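Local coordinates for protein taurine:2-oxoglutarate aminotransferase (Bifidobacterium kashiwanohense PV20-2, PDB 6JIX) that probably transfers the amino group of taurine to 2-oxoglutarate, using pyridoxal 5'-phosphate as cofactor in the manner of class-III aminotransferases, at residues A71-M82 with T313-A323; L384-M395 with G411-C419. One frame throughout, in Å; residues are numbered along the deposited sequence.

Interaction 1. Residues A71-M82 with T313-A323. With PLP (pyridoxal-5'-phosphate), chain P.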
loop_
_atom_site.group_PDB
_atom_site.type_symbol
_atom_site.label_atom_id
_atom_site.label_comp_id
_atom_site.label_asym_id
_atom_site.label_seq_id
_atom_site.Cartn_x
_atom_site.Cartn_y
_atom_site.Cartn_z
ATOM N N ALA A 71 -1.831 4.396 22.422
ATOM C CA ALA A 71 -2.866 4.898 21.524
ATOM C C ALA A 71 -3.396 3.777 20.646
ATOM O O ALA A 71 -4.600 3.719 20.346
ATOM C CB ALA A 71 -2.321 6.048 20.678
ATOM N N ILE A 72 -2.507 2.873 20.230
ATOM C CA ILE A 72 -2.916 1.755 19.392
ATOM C C ILE A 72 -3.887 0.859 20.157
ATOM O O ILE A 72 -4.962 0.505 19.654
ATOM C CB ILE A 72 -1.678 0.990 18.896
ATOM C CG1 ILE A 72 -0.895 1.876 17.920
ATOM C CG2 ILE A 72 -2.080 -0.279 18.190
ATOM C CD1 ILE A 72 0.384 1.272 17.389
ATOM N N LYS A 73 -3.538 0.513 21.404
ATOM C CA LYS A 73 -4.404 -0.335 22.216
ATOM C C LYS A 73 -5.736 0.341 22.504
ATOM O O LYS A 73 -6.791 -0.297 22.424
ATOM C CB LYS A 73 -3.701 -0.711 23.511
ATOM C CG LYS A 73 -2.312 -1.270 23.297
ATOM C CD LYS A 73 -1.931 -2.260 24.369
ATOM C CE LYS A 73 -1.224 -1.583 25.521
ATOM N NZ LYS A 73 -0.986 -2.547 26.638
ATOM N N GLU A 74 -5.721 1.638 22.807
ATOM C CA GLU A 74 -6.980 2.327 23.066
ATOM C C GLU A 74 -7.857 2.336 21.824
ATOM O O GLU A 74 -9.074 2.136 21.909
ATOM C CB GLU A 74 -6.718 3.745 23.567
ATOM C CG GLU A 74 -6.426 3.813 25.085
ATOM C CD GLU A 74 -5.383 4.883 25.462
ATOM O OE1 GLU A 74 -5.219 5.880 24.713
ATOM O OE2 GLU A 74 -4.717 4.725 26.510
ATOM N N GLN A 75 -7.260 2.573 20.656
ATOM C CA GLN A 75 -8.059 2.561 19.439
ATOM C C GLN A 75 -8.571 1.155 19.144
ATOM O O GLN A 75 -9.707 0.988 18.680
ATOM C CB GLN A 75 -7.247 3.106 18.265
ATOM C CG GLN A 75 -8.110 3.481 17.086
ATOM C CD GLN A 75 -9.284 4.347 17.509
ATOM O OE1 GLN A 75 -9.120 5.283 18.290
ATOM N NE2 GLN A 75 -10.476 4.029 17.008
ATOM N N ALA A 76 -7.747 0.135 19.406
ATOM C CA ALA A 76 -8.169 -1.245 19.179
ATOM C C ALA A 76 -9.322 -1.657 20.092
ATOM O O ALA A 76 -10.094 -2.560 19.741
ATOM C CB ALA A 76 -6.995 -2.200 19.358
ATOM N N ASP A 77 -9.452 -1.035 21.271
ATOM C CA ASP A 77 -10.584 -1.355 22.137
ATOM C C ASP A 77 -11.872 -0.688 21.676
ATOM O O ASP A 77 -12.953 -1.100 22.102
ATOM C CB ASP A 77 -10.299 -0.943 23.589
ATOM C CG ASP A 77 -9.336 -1.884 24.288
ATOM O OD1 ASP A 77 -8.429 -1.388 24.998
ATOM O OD2 ASP A 77 -9.474 -3.115 24.134
ATOM N N ASN A 78 -11.782 0.327 20.820
ATOM C CA ASN A 78 -12.951 1.025 20.307
ATOM C C ASN A 78 -13.332 0.549 18.910
ATOM O O ASN A 78 -14.427 0.015 18.695
ATOM C CB ASN A 78 -12.694 2.535 20.275
ATOM C CG ASN A 78 -13.893 3.306 19.767
ATOM O OD1 ASN A 78 -14.985 3.209 20.337
ATOM N ND2 ASN A 78 -13.715 4.042 18.666
ATOM N N MET A 79 -12.427 0.728 17.952
ATOM C CA MET A 79 -12.750 0.565 16.547
ATOM C C MET A 79 -11.453 0.485 15.761
ATOM O O MET A 79 -10.782 1.506 15.568
ATOM C CB MET A 79 -13.619 1.744 16.100
ATOM C CG MET A 79 -14.269 1.611 14.758
ATOM S SD MET A 79 -15.575 2.842 14.515
ATOM C CE MET A 79 -14.713 4.408 14.481
ATOM N N CYS A 80 -11.071 -0.721 15.337
ATOM C CA CYS A 80 -9.812 -0.893 14.608
ATOM C C CYS A 80 -9.876 -0.276 13.211
ATOM O O CYS A 80 -8.874 0.265 12.723
ATOM C CB CYS A 80 -9.452 -2.375 14.502
ATOM S SG CYS A 80 -8.863 -3.135 16.036
ATOM N N PHE A 81 -11.028 -0.391 12.538
ATOM C CA PHE A 81 -11.213 0.117 11.185
ATOM C C PHE A 81 -12.653 0.556 10.975
ATOM O O PHE A 81 -13.586 -0.103 11.441
ATOM C CB PHE A 81 -10.854 -0.922 10.116
ATOM C CG PHE A 81 -10.973 -0.396 8.708
ATOM C CD1 PHE A 81 -10.196 0.676 8.283
ATOM C CD2 PHE A 81 -11.872 -0.964 7.812
ATOM C CE1 PHE A 81 -10.301 1.164 6.988
ATOM C CE2 PHE A 81 -11.993 -0.481 6.519
ATOM C CZ PHE A 81 -11.203 0.588 6.103
ATOM N N MET A 82 -12.819 1.683 10.281
ATOM C CA MET A 82 -14.097 2.132 9.748
ATOM C C MET A 82 -13.835 2.680 8.354
ATOM O O MET A 82 -12.766 3.233 8.094
ATOM C CB MET A 82 -14.749 3.182 10.647
ATOM C CG MET A 82 -16.128 3.603 10.212
ATOM S SD MET A 82 -17.244 2.217 10.002
ATOM C CE MET A 82 -16.978 1.318 11.537
ATOM N N THR A 313 -8.995 0.766 -0.279
ATOM C CA THR A 313 -9.842 0.206 0.767
ATOM C C THR A 313 -9.497 0.793 2.137
ATOM O O THR A 313 -10.388 1.204 2.888
ATOM C CB THR A 313 -9.719 -1.326 0.774
ATOM O OG1 THR A 313 -10.362 -1.863 -0.383
ATOM C CG2 THR A 313 -10.374 -1.928 2.002
ATOM N N TYR A 314 -8.212 0.843 2.484
ATOM C CA TYR A 314 -7.812 1.182 3.847
ATOM C C TYR A 314 -7.470 2.667 4.049
ATOM O O TYR A 314 -6.929 3.016 5.100
ATOM C CB TYR A 314 -6.620 0.312 4.284
ATOM C CG TYR A 314 -6.924 -1.175 4.435
ATOM C CD1 TYR A 314 -8.211 -1.633 4.758
ATOM C CD2 TYR A 314 -5.921 -2.127 4.246
ATOM C CE1 TYR A 314 -8.484 -3.003 4.886
ATOM C CE2 TYR A 314 -6.183 -3.491 4.365
ATOM C CZ TYR A 314 -7.464 -3.929 4.689
ATOM O OH TYR A 314 -7.696 -5.289 4.826
ATOM N N SER A 315 -7.774 3.549 3.087
ATOM C CA SER A 315 -7.426 4.974 3.211
ATOM C C SER A 315 -7.975 5.583 4.497
ATOM O O SER A 315 -9.157 5.431 4.809
ATOM C CB SER A 315 -7.952 5.761 2.009
ATOM O OG SER A 315 -7.700 7.148 2.173
ATOM N N GLY A 316 -7.122 6.298 5.230
ATOM C CA GLY A 316 -7.549 6.873 6.494
ATOM C C GLY A 316 -7.818 5.833 7.555
ATOM O O GLY A 316 -8.675 6.034 8.425
ATOM N N HIS A 317 -7.096 4.719 7.497
ATOM C CA HIS A 317 -7.282 3.612 8.411
ATOM C C HIS A 317 -7.312 4.095 9.854
ATOM O O HIS A 317 -6.444 4.853 10.291
ATOM C CB HIS A 317 -6.149 2.615 8.184
ATOM C CG HIS A 317 -6.338 1.312 8.892
ATOM N ND1 HIS A 317 -6.146 1.170 10.252
ATOM C CD2 HIS A 317 -6.701 0.091 8.429
ATOM C CE1 HIS A 317 -6.387 -0.086 10.593
ATOM N NE2 HIS A 317 -6.720 -0.762 9.506
ATOM N N THR A 318 -8.316 3.647 10.599
ATOM C CA THR A 318 -8.587 4.243 11.904
ATOM C C THR A 318 -7.481 3.939 12.906
ATOM O O THR A 318 -6.927 4.857 13.521
ATOM C CB THR A 318 -9.945 3.772 12.411
ATOM O OG1 THR A 318 -10.874 3.838 11.321
ATOM C CG2 THR A 318 -10.447 4.683 13.530
ATOM N N LEU A 319 -7.141 2.663 13.096
ATOM C CA LEU A 319 -6.020 2.333 13.978
ATOM C C LEU A 319 -4.760 3.080 13.565
ATOM O O LEU A 319 -4.081 3.689 14.392
ATOM C CB LEU A 319 -5.758 0.829 13.969
ATOM C CG LEU A 319 -4.933 0.356 15.157
ATOM C CD1 LEU A 319 -5.832 0.202 16.369
ATOM C CD2 LEU A 319 -4.210 -0.942 14.824
ATOM N N ALA A 320 -4.440 3.048 12.274
ATOM C CA ALA A 320 -3.215 3.674 11.807
ATOM C C ALA A 320 -3.204 5.150 12.156
ATOM O O ALA A 320 -2.184 5.677 12.612
ATOM C CB ALA A 320 -3.065 3.474 10.298
ATOM N N CYS A 321 -4.338 5.830 11.949
ATOM C CA CYS A 321 -4.424 7.255 12.259
ATOM C C CYS A 321 -4.269 7.515 13.747
ATOM O O CYS A 321 -3.588 8.472 14.140
ATOM C CB CYS A 321 -5.745 7.822 11.760
ATOM S SG CYS A 321 -5.748 8.100 10.000
ATOM N N ALA A 322 -4.904 6.688 14.591
ATOM C CA ALA A 322 -4.732 6.838 16.035
ATOM C C ALA A 322 -3.254 6.782 16.406
ATOM O O ALA A 322 -2.761 7.615 17.179
ATOM C CB ALA A 322 -5.526 5.773 16.797
ATOM N N ALA A 323 -2.521 5.820 15.843
ATOM C CA ALA A 323 -1.084 5.793 16.078
ATOM C C ALA A 323 -0.425 7.078 15.584
ATOM O O ALA A 323 0.476 7.613 16.245
ATOM C CB ALA A 323 -0.467 4.564 15.416
HETATM N N1 PLP P . -9.212 -6.513 -5.832
HETATM C C2 PLP P . -10.499 -6.542 -5.497
HETATM C C2A PLP P . -11.370 -7.720 -5.916
HETATM C C3 PLP P . -11.068 -5.476 -4.753
HETATM O O3 PLP P . -12.398 -5.484 -4.389
HETATM C C4 PLP P . -10.299 -4.409 -4.361
HETATM C C4A PLP P . -10.954 -3.268 -3.552
HETATM O O4A PLP P . -11.995 -2.777 -3.974
HETATM C C5 PLP P . -8.928 -4.418 -4.741
HETATM C C6 PLP P . -8.409 -5.491 -5.483
HETATM C C5A PLP P . -7.999 -3.221 -4.331
HETATM O O4P PLP P . -7.635 -3.431 -3.013
HETATM P P PLP P . -7.008 -2.225 -2.094
HETATM O O1P PLP P . -6.549 -2.770 -0.804
HETATM O O2P PLP P . -5.738 -1.439 -2.878
HETATM O O3P PLP P . -8.054 -1.276 -1.739
HETATM O O HOH W 1 -11.130 5.384 6.792
#

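Interaction 2. Residues L384-M395 with G411-C419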
loop_
_atom_site.group_PDB
_atom_site.type_symbol
_atom_site.label_atom_id
_atom_site.label_comp_id
_atom_site.label_asym_id
_atom_site.label_seq_id
_atom_site.Cartn_x
_atom_site.Cartn_y
_atom_site.Cartn_z
ATOM N N LEU A 384 35.256 5.376 -6.111
ATOM C CA LEU A 384 34.268 4.902 -5.148
ATOM C C LEU A 384 34.542 3.453 -4.762
ATOM O O LEU A 384 35.091 2.673 -5.541
ATOM C CB LEU A 384 32.858 5.038 -5.716
ATOM C CG LEU A 384 32.527 6.440 -6.215
ATOM C CD1 LEU A 384 31.089 6.533 -6.653
ATOM C CD2 LEU A 384 32.807 7.428 -5.112
ATOM N N MET A 385 34.180 3.108 -3.528
ATOM C CA MET A 385 34.334 1.736 -3.067
ATOM C C MET A 385 33.326 0.811 -3.732
ATOM O O MET A 385 33.550 -0.406 -3.822
ATOM C CB MET A 385 34.191 1.676 -1.551
ATOM C CG MET A 385 34.254 0.276 -0.990
ATOM S SD MET A 385 35.944 -0.346 -0.920
ATOM C CE MET A 385 36.645 0.577 0.459
ATOM N N ALA A 386 32.206 1.358 -4.167
ATOM C CA ALA A 386 31.240 0.612 -4.970
ATOM C C ALA A 386 30.611 1.599 -5.945
ATOM O O ALA A 386 29.709 2.366 -5.568
ATOM C CB ALA A 386 30.182 -0.068 -4.103
ATOM N N PRO A 387 31.069 1.626 -7.202
ATOM C CA PRO A 387 30.478 2.545 -8.189
ATOM C C PRO A 387 29.051 2.131 -8.507
ATOM O O PRO A 387 28.625 1.015 -8.200
ATOM C CB PRO A 387 31.392 2.429 -9.419
ATOM C CG PRO A 387 32.221 1.188 -9.204
ATOM C CD PRO A 387 31.924 0.606 -7.835
ATOM N N TYR A 388 28.314 3.042 -9.149
ATOM C CA TYR A 388 26.875 2.853 -9.325
ATOM C C TYR A 388 26.550 1.460 -9.850
ATOM O O TYR A 388 27.096 1.016 -10.866
ATOM C CB TYR A 388 26.284 3.914 -10.265
ATOM C CG TYR A 388 24.766 3.789 -10.335
ATOM C CD1 TYR A 388 23.968 4.154 -9.249
ATOM C CD2 TYR A 388 24.136 3.239 -11.454
ATOM C CE1 TYR A 388 22.592 4.015 -9.290
ATOM C CE2 TYR A 388 22.757 3.093 -11.499
ATOM C CZ TYR A 388 21.989 3.482 -10.409
ATOM O OH TYR A 388 20.613 3.340 -10.439
ATOM N N HIS A 389 25.657 0.770 -9.140
ATOM C CA HIS A 389 25.088 -0.502 -9.596
ATOM C C HIS A 389 26.153 -1.567 -9.867
ATOM O O HIS A 389 26.037 -2.360 -10.804
ATOM C CB HIS A 389 24.213 -0.303 -10.836
ATOM C CG HIS A 389 23.243 -1.420 -11.059
ATOM N ND1 HIS A 389 22.545 -1.584 -12.237
ATOM C CD2 HIS A 389 22.853 -2.434 -10.248
ATOM C CE1 HIS A 389 21.768 -2.650 -12.143
ATOM N NE2 HIS A 389 21.941 -3.188 -10.949
ATOM N N THR A 390 27.198 -1.591 -9.056
ATOM C CA THR A 390 28.236 -2.599 -9.228
ATOM C C THR A 390 27.727 -3.986 -8.834
ATOM O O THR A 390 26.992 -4.131 -7.846
ATOM C CB THR A 390 29.480 -2.246 -8.411
ATOM O OG1 THR A 390 30.593 -2.986 -8.927
ATOM C CG2 THR A 390 29.280 -2.578 -6.937
ATOM N N PRO A 391 28.110 -5.027 -9.568
ATOM C CA PRO A 391 27.921 -6.392 -9.068
ATOM C C PRO A 391 28.979 -6.744 -8.033
ATOM O O PRO A 391 30.138 -6.311 -8.104
ATOM C CB PRO A 391 28.069 -7.251 -10.331
ATOM C CG PRO A 391 28.990 -6.466 -11.198
ATOM C CD PRO A 391 28.723 -5.006 -10.910
ATOM N N ASN A 392 28.566 -7.536 -7.048
ATOM C CA ASN A 392 29.473 -7.929 -5.969
ATOM C C ASN A 392 30.017 -6.701 -5.236
ATOM O O ASN A 392 31.230 -6.504 -5.110
ATOM C CB ASN A 392 30.605 -8.799 -6.510
ATOM C CG ASN A 392 30.107 -9.820 -7.506
ATOM O OD1 ASN A 392 29.236 -10.634 -7.193
ATOM N ND2 ASN A 392 30.630 -9.764 -8.722
ATOM N N SER A 393 29.098 -5.843 -4.800
ATOM C CA SER A 393 29.456 -4.738 -3.922
ATOM C C SER A 393 30.033 -5.266 -2.610
ATOM O O SER A 393 29.463 -6.165 -1.987
ATOM C CB SER A 393 28.225 -3.878 -3.653
ATOM O OG SER A 393 28.395 -3.090 -2.493
ATOM N N VAL A 394 31.170 -4.701 -2.186
ATOM C CA VAL A 394 31.745 -5.044 -0.886
ATOM C C VAL A 394 31.059 -4.339 0.268
ATOM O O VAL A 394 31.408 -4.589 1.426
ATOM C CB VAL A 394 33.237 -4.678 -0.774
ATOM C CG1 VAL A 394 34.048 -5.465 -1.759
ATOM C CG2 VAL A 394 33.429 -3.176 -0.980
ATOM N N MET A 395 30.119 -3.441 -0.004
ATOM C CA MET A 395 29.519 -2.688 1.088
ATOM C C MET A 395 28.787 -3.577 2.091
ATOM O O MET A 395 28.846 -3.271 3.294
ATOM C CB MET A 395 28.613 -1.594 0.506
ATOM C CG MET A 395 29.364 -0.647 -0.426
ATOM S SD MET A 395 30.515 0.487 0.404
ATOM C CE MET A 395 29.535 1.031 1.791
ATOM N N GLY A 411 22.996 0.652 3.860
ATOM C CA GLY A 411 23.375 1.670 2.900
ATOM C C GLY A 411 22.950 1.223 1.521
ATOM O O GLY A 411 22.483 0.100 1.323
ATOM N N ARG A 412 23.064 2.146 0.576
ATOM C CA ARG A 412 22.912 1.839 -0.838
ATOM C C ARG A 412 24.148 2.334 -1.565
ATOM O O ARG A 412 24.872 3.210 -1.080
ATOM C CB ARG A 412 21.639 2.461 -1.426
ATOM C CG ARG A 412 20.363 1.712 -0.984
ATOM C CD ARG A 412 19.176 2.024 -1.876
ATOM N NE ARG A 412 19.393 1.545 -3.235
ATOM C CZ ARG A 412 19.009 0.351 -3.667
ATOM N NH1 ARG A 412 18.376 -0.487 -2.850
ATOM N NH2 ARG A 412 19.261 -0.002 -4.915
ATOM N N GLU A 413 24.429 1.726 -2.709
ATOM C CA GLU A 413 25.535 2.173 -3.559
ATOM C C GLU A 413 26.822 2.168 -2.738
ATOM O O GLU A 413 27.235 1.090 -2.269
ATOM C CB GLU A 413 25.160 3.527 -4.170
ATOM C CG GLU A 413 24.091 3.471 -5.252
ATOM C CD GLU A 413 24.031 2.125 -5.964
ATOM O OE1 GLU A 413 25.092 1.606 -6.404
ATOM O OE2 GLU A 413 22.909 1.589 -6.087
ATOM N N THR A 414 27.495 3.305 -2.562
ATOM C CA THR A 414 28.810 3.394 -1.944
ATOM C C THR A 414 28.732 4.061 -0.575
ATOM O O THR A 414 29.735 4.597 -0.091
ATOM C CB THR A 414 29.788 4.151 -2.870
ATOM O OG1 THR A 414 31.143 3.763 -2.616
ATOM C CG2 THR A 414 29.706 5.664 -2.696
ATOM N N ASN A 415 27.552 4.033 0.063
ATOM C CA ASN A 415 27.301 4.801 1.276
ATOM C C ASN A 415 26.976 3.921 2.465
ATOM O O ASN A 415 26.442 2.817 2.333
ATOM C CB ASN A 415 26.162 5.789 1.088
ATOM C CG ASN A 415 26.344 6.612 -0.143
ATOM O OD1 ASN A 415 25.758 6.323 -1.198
ATOM N ND2 ASN A 415 27.207 7.618 -0.048
ATOM N N ILE A 416 27.313 4.453 3.634
ATOM C CA ILE A 416 26.812 3.983 4.912
ATOM C C ILE A 416 25.895 5.064 5.453
ATOM O O ILE A 416 26.283 6.236 5.537
ATOM C CB ILE A 416 27.948 3.669 5.901
ATOM C CG1 ILE A 416 29.006 2.788 5.227
ATOM C CG2 ILE A 416 27.383 2.945 7.088
ATOM C CD1 ILE A 416 30.162 2.408 6.106
ATOM N N ASN A 417 24.670 4.680 5.786
ATOM C CA ASN A 417 23.765 5.607 6.441
ATOM C C ASN A 417 24.009 5.602 7.937
ATOM O O ASN A 417 24.367 4.577 8.527
ATOM C CB ASN A 417 22.304 5.238 6.178
ATOM C CG ASN A 417 21.958 5.259 4.706
ATOM O OD1 ASN A 417 22.424 6.128 3.968
ATOM N ND2 ASN A 417 21.131 4.304 4.268
ATOM N N ILE A 418 23.802 6.759 8.553
ATOM C CA ILE A 418 23.681 6.853 9.994
ATOM C C ILE A 418 22.439 7.699 10.244
ATOM O O ILE A 418 22.461 8.922 10.072
ATOM C CB ILE A 418 24.925 7.434 10.666
ATOM C CG1 ILE A 418 26.139 6.554 10.350
ATOM C CG2 ILE A 418 24.716 7.480 12.168
ATOM C CD1 ILE A 418 27.000 7.057 9.162
ATOM N N CYS A 419 21.339 7.039 10.604
ATOM C CA CYS A 419 20.045 7.684 10.818
ATOM C C CYS A 419 19.427 7.081 12.070
ATOM O O CYS A 419 18.424 6.356 12.003
ATOM C CB CYS A 419 19.135 7.488 9.606
ATOM S SG CYS A 419 19.860 7.962 8.033
#

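Interaction 1. Residues A71-M82 with T313-A323
At the dimer interface of this aminotransferase, the end of helix 66-78 and the loop after it pack on the start of helix 318-333, with Leu-319, Ala-322 and Ala-323 facing Ile-72, Gln-75 and Ala-76. The helical segments run roughly antiparallel (149°) with axes 8.5 Å apart. Alanines at the crossing allow this close approach: Ala-322 CB lies 3.5 Å from Gln-75 CG, while Ala-323 CB rests alongside the CG1 branch of Ile-72. Leu-319 crosses Ile-72 at about a right angle, its CD1 reaching Ala-76 CB at 4.0 Å. Gln-75, bent at its second torsion, rests its CB and CG on the Ala-322 methyl and brings NE2 against Thr-318 CG2; NE2 also donates to Met-79 O (2.9 Å), fixing the loop that leaves its own helix. Two hydrogen bonds tie the loop to the start of helix 318-333: Leu-319 N donates to Cys-80 O at 3.0 Å, and Met-82 N gives a weak one to Thr-318 OG1. Within 313-323, His-317 caps the helix, ND1 accepting from Ala-320 N, while its NE2 bonds to Gly-286 O of the second subunit. An extended chi1 (-177°) carries the Phe-81 ring away from its backbone N into an aromatic cluster. The edge of Tyr-314 meets one face in a T-shaped pair (centroids 5.5 Å apart), whereas the His-317 ring lies nearly parallel but slid aside, Phe-81 CD1 being 3.5 Å from His-317 CD2. Thr-313 grips one phosphate oxygen twice, N to O3P of the cofactor at 2.7 Å and again through OG1. Gly-116 N and Ala-117 N of the second subunit bind the same cofactor, an active site shared between subunits as in class-III, fold-type I aminotransferases.

Interaction 2. Residues L384-M395 with G411-C419
The Tyr-388 ring and the Glu-413 carboxylate meet obliquely, their planes 39° apart, with Tyr-388 CD1 3.9 Å from Glu-413 CD. From above the carboxylate plane His-389 N donates to Glu-413 OE1 (2.9 Å, 168° at the hydrogen). The other oxygen, OE2, accepts from Trp-157 NE1, so both oxygens are held and the group's rotation is fixed; the Trp-157 rings also stack on His-389 and meet Tyr-388. A bend at the second torsion of Glu-413 turns the carboxylate to the type II turn Pro-387 to Thr-390. Glu-413 and Thr-414 themselves form the middle of a type II' turn, closed by Asn-415 N to Arg-412 O, which leads into strand 415-418, an outer strand of the antiparallel sheet that also holds 361-367 and 370-376. Thr-414 OG1 accepts from Ala-386 N at 3.1 Å and is also bonded to Ile-375 O of the neighbouring strand. Met-395, at the start of helix 395-404, bends at its second and third torsions and follows the backbone of Glu-413 to Ile-416. Its CG approaches Glu-413 O, and its CE lies 3.6 Å from Asn-415 O and 3.9 Å from Ile-416 CG1.

Overall arrangement
Interactions 1 and 2 lie on opposite sides of the chain's centre, about 39 Å apart between centres, and share no helix or strand. Interaction 1 is a buried contact at the subunit interface: it joins two helices and their flanking loops through apolar and aromatic packing, and one end reaches the cofactor phosphate. Interaction 2 is partly buried, and no other protein chain of the assembly touches it. It links a loop to a turn at the edge of a small antiparallel sheet, and depends more on backbone N-H groups held by a carboxylate and a hydroxyl, with a methionine supplying much of its apolar part.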